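PDB 2C41: Dps family DNA-binding stress response protein, which probably binds and oxidises iron as a twelve-subunit Dps assembly and may also bind DNA. Local coordinates for residues 9-14 and 118-123; 112-117 and 134-139. One frame throughout, in Å; residues are numbered along the deposited sequence.

Contact 1: residues 9-14 and 118-123; sequences EQVLTT and EIATEA
V11 and I119 meet through their CG2 methyls, 4.1 Å from V11 CG2 to I119 CG2. V11 is turned with CG1 anti to its backbone N (chi1 167°), which sends the other methyl, CG2, across to the second helix. There V11 CG2 rests on the backbone at A120, 3.8 Å from A120 CA, and also touches the methyl of A123, with V11 CG2 to A123 CB again 3.8 Å. One valine methyl thus touches both A120 and A123. I119 is directed at the first helix and spreads its branches along it: its CG2 lies against Q10 CB as well as V11, while its CD1 reaches T14, with I119 CD1 to T14 CG2 4.0 Å. The side chains of T14 and I119 run past each other in opposite directions. The helices belong to the four-helix bundle of the ferritin-like fold, where helix 6-35 packs on helix 95-122; here the axes of segments 9-14 and 118-122 approach to 9.3 Å at 154°, nearly antiparallel. T14 keeps its methyl on the contact while its hydroxyl turns back to its own helix: T14 OG1 donates to V11 O over 2.7 Å, on a lone pair in the carbonyl plane. Y132 of helix 126-149 is a further hydrogen-bond partner of that hydroxyl, and T128 of the same helix touches both V11 and A120.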
loop_
_atom_site.group_PDB
_atom_site.type_symbol
_atom_site.label_atom_id
_atom_site.label_comp_id
_atom_site.label_asym_id
_atom_site.label_seq_id
_atom_site.Cartn_x
_atom_site.Cartn_y
_atom_site.Cartn_z
ATOM N N GLU C 9 -30.229 28.173 16.224
ATOM C CA GLU C 9 -30.567 27.346 17.376
ATOM C C GLU C 9 -31.283 26.080 16.910
ATOM O O GLU C 9 -30.974 24.971 17.337
ATOM C CB GLU C 9 -31.416 28.147 18.365
ATOM C CG GLU C 9 -30.640 29.277 19.012
ATOM C CD GLU C 9 -31.524 30.337 19.657
ATOM O OE1 GLU C 9 -32.762 30.167 19.709
ATOM O OE2 GLU C 9 -30.964 31.354 20.113
ATOM N N GLN C 10 -32.221 26.255 15.993
ATOM C CA GLN C 10 -32.946 25.129 15.408
ATOM C C GLN C 10 -32.013 24.161 14.686
ATOM O O GLN C 10 -32.183 22.950 14.789
ATOM C CB GLN C 10 -34.036 25.613 14.448
ATOM C CG GLN C 10 -35.233 26.233 15.165
ATOM C CD GLN C 10 -36.294 26.737 14.205
ATOM O OE1 GLN C 10 -36.718 26.024 13.296
ATOM N NE2 GLN C 10 -36.736 27.972 14.411
ATOM N N VAL C 11 -31.029 24.689 13.957
ATOM C CA VAL C 11 -30.049 23.824 13.285
ATOM C C VAL C 11 -29.326 22.930 14.303
ATOM O O VAL C 11 -29.183 21.718 14.096
ATOM C CB VAL C 11 -29.029 24.631 12.449
ATOM C CG1 VAL C 11 -27.858 23.746 12.033
ATOM C CG2 VAL C 11 -29.696 25.210 11.220
ATOM N N LEU C 12 -28.875 23.526 15.403
ATOM C CA LEU C 12 -28.191 22.767 16.448
ATOM C C LEU C 12 -29.082 21.663 17.009
ATOM O O LEU C 12 -28.622 20.537 17.233
ATOM C CB LEU C 12 -27.694 23.692 17.559
ATOM C CG LEU C 12 -26.528 24.590 17.137
ATOM C CD1 LEU C 12 -26.226 25.625 18.227
ATOM C CD2 LEU C 12 -25.297 23.750 16.821
ATOM N N THR C 13 -30.364 21.973 17.197
ATOM C CA THR C 13 -31.335 20.976 17.658
ATOM C C THR C 13 -31.396 19.796 16.675
ATOM O O THR C 13 -31.374 18.642 17.098
ATOM C CB THR C 13 -32.727 21.625 17.880
ATOM O OG1 THR C 13 -32.626 22.590 18.933
ATOM C CG2 THR C 13 -33.782 20.585 18.229
ATOM N N THR C 14 -31.426 20.088 15.372
ATOM C CA THR C 14 -31.465 19.022 14.364
ATOM C C THR C 14 -30.214 18.148 14.438
ATOM O O THR C 14 -30.310 16.928 14.323
ATOM C CB THR C 14 -31.651 19.526 12.913
ATOM O OG1 THR C 14 -30.420 20.068 12.401
ATOM C CG2 THR C 14 -32.794 20.557 12.818
ATOM N N GLU C 118 -33.516 21.456 4.825
ATOM C CA GLU C 118 -34.310 22.644 4.522
ATOM C C GLU C 118 -34.140 23.699 5.615
ATOM O O GLU C 118 -33.994 24.880 5.304
ATOM C CB GLU C 118 -35.800 22.314 4.300
ATOM C CG GLU C 118 -36.534 23.436 3.540
ATOM C CD GLU C 118 -38.023 23.193 3.318
ATOM O OE1 GLU C 118 -38.726 24.169 2.953
ATOM O OE2 GLU C 118 -38.501 22.049 3.493
ATOM N N ILE C 119 -34.149 23.259 6.875
ATOM C CA ILE C 119 -33.934 24.151 8.016
ATOM C C ILE C 119 -32.557 24.811 7.926
ATOM O O ILE C 119 -32.432 26.031 8.060
ATOM C CB ILE C 119 -34.095 23.419 9.364
ATOM C CG1 ILE C 119 -35.566 23.015 9.569
ATOM C CG2 ILE C 119 -33.624 24.318 10.523
ATOM C CD1 ILE C 119 -35.782 21.934 10.616
ATOM N N ALA C 120 -31.527 24.010 7.667
ATOM C CA ALA C 120 -30.166 24.552 7.523
ATOM C C ALA C 120 -30.084 25.564 6.374
ATOM O O ALA C 120 -29.464 26.627 6.502
ATOM C CB ALA C 120 -29.166 23.422 7.323
ATOM N N THR C 121 -30.718 25.230 5.254
ATOM C CA THR C 121 -30.734 26.109 4.085
ATOM C C THR C 121 -31.390 27.460 4.433
ATOM O O THR C 121 -30.860 28.529 4.085
ATOM C CB THR C 121 -31.413 25.410 2.882
ATOM O OG1 THR C 121 -30.580 24.333 2.415
ATOM C CG2 THR C 121 -31.676 26.392 1.724
ATOM N N GLU C 122 -32.517 27.399 5.140
ATOM C CA GLU C 122 -33.210 28.611 5.606
ATOM C C GLU C 122 -32.340 29.448 6.542
ATOM O O GLU C 122 -32.412 30.678 6.525
ATOM C CB GLU C 122 -34.515 28.247 6.309
ATOM C CG GLU C 122 -35.590 27.761 5.356
ATOM C CD GLU C 122 -36.892 27.422 6.055
ATOM O OE1 GLU C 122 -37.825 26.946 5.369
ATOM O OE2 GLU C 122 -36.990 27.622 7.285
ATOM N N ALA C 123 -31.526 28.773 7.352
ATOM C CA ALA C 123 -30.607 29.439 8.283
ATOM C C ALA C 123 -29.368 30.010 7.583
ATOM O O ALA C 123 -28.541 30.683 8.219
ATOM C CB ALA C 123 -30.180 28.479 9.385
#

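Contact 2: residues 112-117 and 134-139; sequences EMHQDA and RLVQTH
M113 and V136 mark the register of two nearly antiparallel helical segments, whose axes come within 9.8 Å and run at 169° to each other; M113 CA and V136 CA are 6.2 Å apart. M113 has the largest share of the contact. With the chain extended beyond CG (chi2 -167°), SD and then CE are carried along the facing helix. M113 CB packs on V136 CG2 at 3.8 Å, and M113 SD lies 3.5 Å from V136 N. The terminal methyl ends between two side chains, with M113 CE 3.8 Å from L135 CB and touching the H139 ring obliquely; the methionine and histidine side chains cross at about a right angle. With an alanine here CG, SD and CE are gone, and L135, the H139 ring and the backbone at V136 would probably lose their packing partner. H114 meets the same V136 CG2 methyl, crossing that side chain at roughly a right angle, with H114 CE1 3.7 Å from V136 CG2. The hydrogen bond of H114 ND1 to I110 O, one turn back, ties that ring to its own helix. M58 of helix 41-68 touches L135 and H139, while I126 of a second subunit packs on V136. This antiparallel packing of consecutive helices 95-122 and 126-149, joined by a short turn, is characteristic of the second hairpin in a ferritin-like four-helix bundle.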
loop_
_atom_site.group_PDB
_atom_site.type_symbol
_atom_site.label_atom_id
_atom_site.label_comp_id
_atom_site.label_asym_id
_atom_site.label_seq_id
_atom_site.Cartn_x
_atom_site.Cartn_y
_atom_site.Cartn_z
ATOM N N GLU C 112 -36.291 12.958 7.947
ATOM C CA GLU C 112 -35.707 13.964 8.832
ATOM C C GLU C 112 -34.548 14.728 8.195
ATOM O O GLU C 112 -34.452 15.944 8.363
ATOM C CB GLU C 112 -35.273 13.349 10.160
ATOM C CG GLU C 112 -36.457 12.950 11.048
ATOM C CD GLU C 112 -36.059 12.619 12.469
ATOM O OE1 GLU C 112 -36.971 12.418 13.302
ATOM O OE2 GLU C 112 -34.847 12.553 12.772
ATOM N N MET C 113 -33.676 14.031 7.469
ATOM C CA MET C 113 -32.554 14.706 6.819
ATOM C C MET C 113 -33.005 15.688 5.740
ATOM O O MET C 113 -32.401 16.747 5.578
ATOM C CB MET C 113 -31.543 13.705 6.267
ATOM C CG MET C 113 -30.664 13.086 7.361
ATOM S SD MET C 113 -29.255 12.219 6.645
ATOM C CE MET C 113 -28.435 11.674 8.155
ATOM N N HIS C 114 -34.072 15.354 5.019
ATOM C CA HIS C 114 -34.624 16.299 4.042
ATOM C C HIS C 114 -35.189 17.530 4.763
ATOM O O HIS C 114 -34.947 18.666 4.354
ATOM C CB HIS C 114 -35.682 15.634 3.159
ATOM C CG HIS C 114 -35.111 14.778 2.070
ATOM N ND1 HIS C 114 -34.677 13.487 2.285
ATOM C CD2 HIS C 114 -34.914 15.028 0.752
ATOM C CE1 HIS C 114 -34.230 12.981 1.147
ATOM N NE2 HIS C 114 -34.353 13.899 0.202
ATOM N N GLN C 115 -35.930 17.297 5.839
ATOM C CA GLN C 115 -36.481 18.394 6.648
ATOM C C GLN C 115 -35.367 19.254 7.251
ATOM O O GLN C 115 -35.428 20.492 7.209
ATOM C CB GLN C 115 -37.398 17.847 7.745
ATOM C CG GLN C 115 -38.674 17.231 7.190
ATOM C CD GLN C 115 -39.549 16.554 8.231
ATOM O OE1 GLN C 115 -40.765 16.466 8.047
ATOM N NE2 GLN C 115 -38.946 16.047 9.310
ATOM N N ASP C 116 -34.347 18.590 7.783
ATOM C CA ASP C 116 -33.240 19.273 8.445
ATOM C C ASP C 116 -32.331 20.024 7.469
ATOM O O ASP C 116 -31.799 21.087 7.806
ATOM C CB ASP C 116 -32.444 18.284 9.290
ATOM C CG ASP C 116 -33.260 17.705 10.435
ATOM O OD1 ASP C 116 -32.860 16.650 10.958
ATOM O OD2 ASP C 116 -34.299 18.298 10.819
ATOM N N ALA C 117 -32.177 19.489 6.257
ATOM C CA ALA C 117 -31.456 20.206 5.203
ATOM C C ALA C 117 -32.184 21.509 4.860
ATOM O O ALA C 117 -31.549 22.542 4.648
ATOM C CB ALA C 117 -31.287 19.334 3.957
ATOM N N ARG C 134 -25.395 15.004 1.627
ATOM C CA ARG C 134 -24.477 13.887 1.370
ATOM C C ARG C 134 -24.900 12.625 2.130
ATOM O O ARG C 134 -25.011 11.537 1.550
ATOM C CB ARG C 134 -23.037 14.284 1.726
ATOM C CG ARG C 134 -22.031 13.124 1.660
ATOM C CD ARG C 134 -20.585 13.605 1.667
ATOM N NE ARG C 134 -20.284 14.508 2.781
ATOM C CZ ARG C 134 -20.015 14.127 4.033
ATOM N NH1 ARG C 134 -19.754 15.053 4.952
ATOM N NH2 ARG C 134 -19.986 12.838 4.374
ATOM N N LEU C 135 -25.131 12.774 3.432
ATOM C CA LEU C 135 -25.435 11.623 4.279
ATOM C C LEU C 135 -26.733 10.923 3.894
ATOM O O LEU C 135 -26.826 9.695 3.960
ATOM C CB LEU C 135 -25.458 12.011 5.764
ATOM C CG LEU C 135 -24.148 12.524 6.393
ATOM C CD1 LEU C 135 -24.316 12.624 7.913
ATOM C CD2 LEU C 135 -22.950 11.646 6.011
ATOM N N VAL C 136 -27.736 11.695 3.486
ATOM C CA VAL C 136 -29.029 11.090 3.148
ATOM C C VAL C 136 -28.913 10.087 1.983
ATOM O O VAL C 136 -29.651 9.106 1.935
ATOM C CB VAL C 136 -30.136 12.163 2.939
ATOM C CG1 VAL C 136 -30.043 12.790 1.555
ATOM C CG2 VAL C 136 -31.528 11.570 3.181
ATOM N N GLN C 137 -27.960 10.314 1.074
ATOM C CA GLN C 137 -27.767 9.413 -0.069
ATOM C C GLN C 137 -27.283 8.033 0.380
ATOM O O GLN C 137 -27.662 7.012 -0.195
ATOM C CB GLN C 137 -26.816 10.031 -1.098
ATOM C CG GLN C 137 -27.369 11.330 -1.695
ATOM C CD GLN C 137 -26.343 12.101 -2.495
ATOM O OE1 GLN C 137 -25.907 13.203 -2.097
ATOM N NE2 GLN C 137 -25.924 11.524 -3.616
ATOM N N THR C 138 -26.451 8.010 1.421
ATOM C CA THR C 138 -26.008 6.740 2.004
ATOM C C THR C 138 -27.202 5.995 2.624
ATOM O O THR C 138 -27.363 4.794 2.426
ATOM C CB THR C 138 -24.872 6.979 3.015
ATOM O OG1 THR C 138 -23.730 7.457 2.292
ATOM C CG2 THR C 138 -24.507 5.699 3.750
ATOM N N HIS C 139 -28.050 6.720 3.348
ATOM C CA HIS C 139 -29.283 6.123 3.876
ATOM C C HIS C 139 -30.193 5.587 2.770
ATOM O O HIS C 139 -30.792 4.506 2.904
ATOM C CB HIS C 139 -30.015 7.122 4.772
ATOM C CG HIS C 139 -29.484 7.147 6.167
ATOM N ND1 HIS C 139 -28.653 8.143 6.638
ATOM C CD2 HIS C 139 -29.630 6.267 7.182
ATOM C CE1 HIS C 139 -28.331 7.884 7.893
ATOM N NE2 HIS C 139 -28.906 6.748 8.243
#

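How the contacts relate
Helix 95-122 serves both contacts, turning one side to helix 6-35 in contact 1 and another to helix 126-149 in contact 2. The contact centres are about 13 Å apart, and the two meet where T14 CG2 of contact 1 lies 3.4 Å from D116 OD2 of contact 2. Y132 adds a second tie: it hydrogen-bonds T14 and touches M113, D116 and A117. R17, one turn beyond T14, forms salt bridges with E112 and D116, fastening helix 6-35 to helix 95-122. Contact 1 sits about 18 Å from the chain centre, and a tetraethylene glycol, probably from the crystallisation liquor, lies about 6 Å from the A123 side chain; contact 2, at about 9 Å, is deeper.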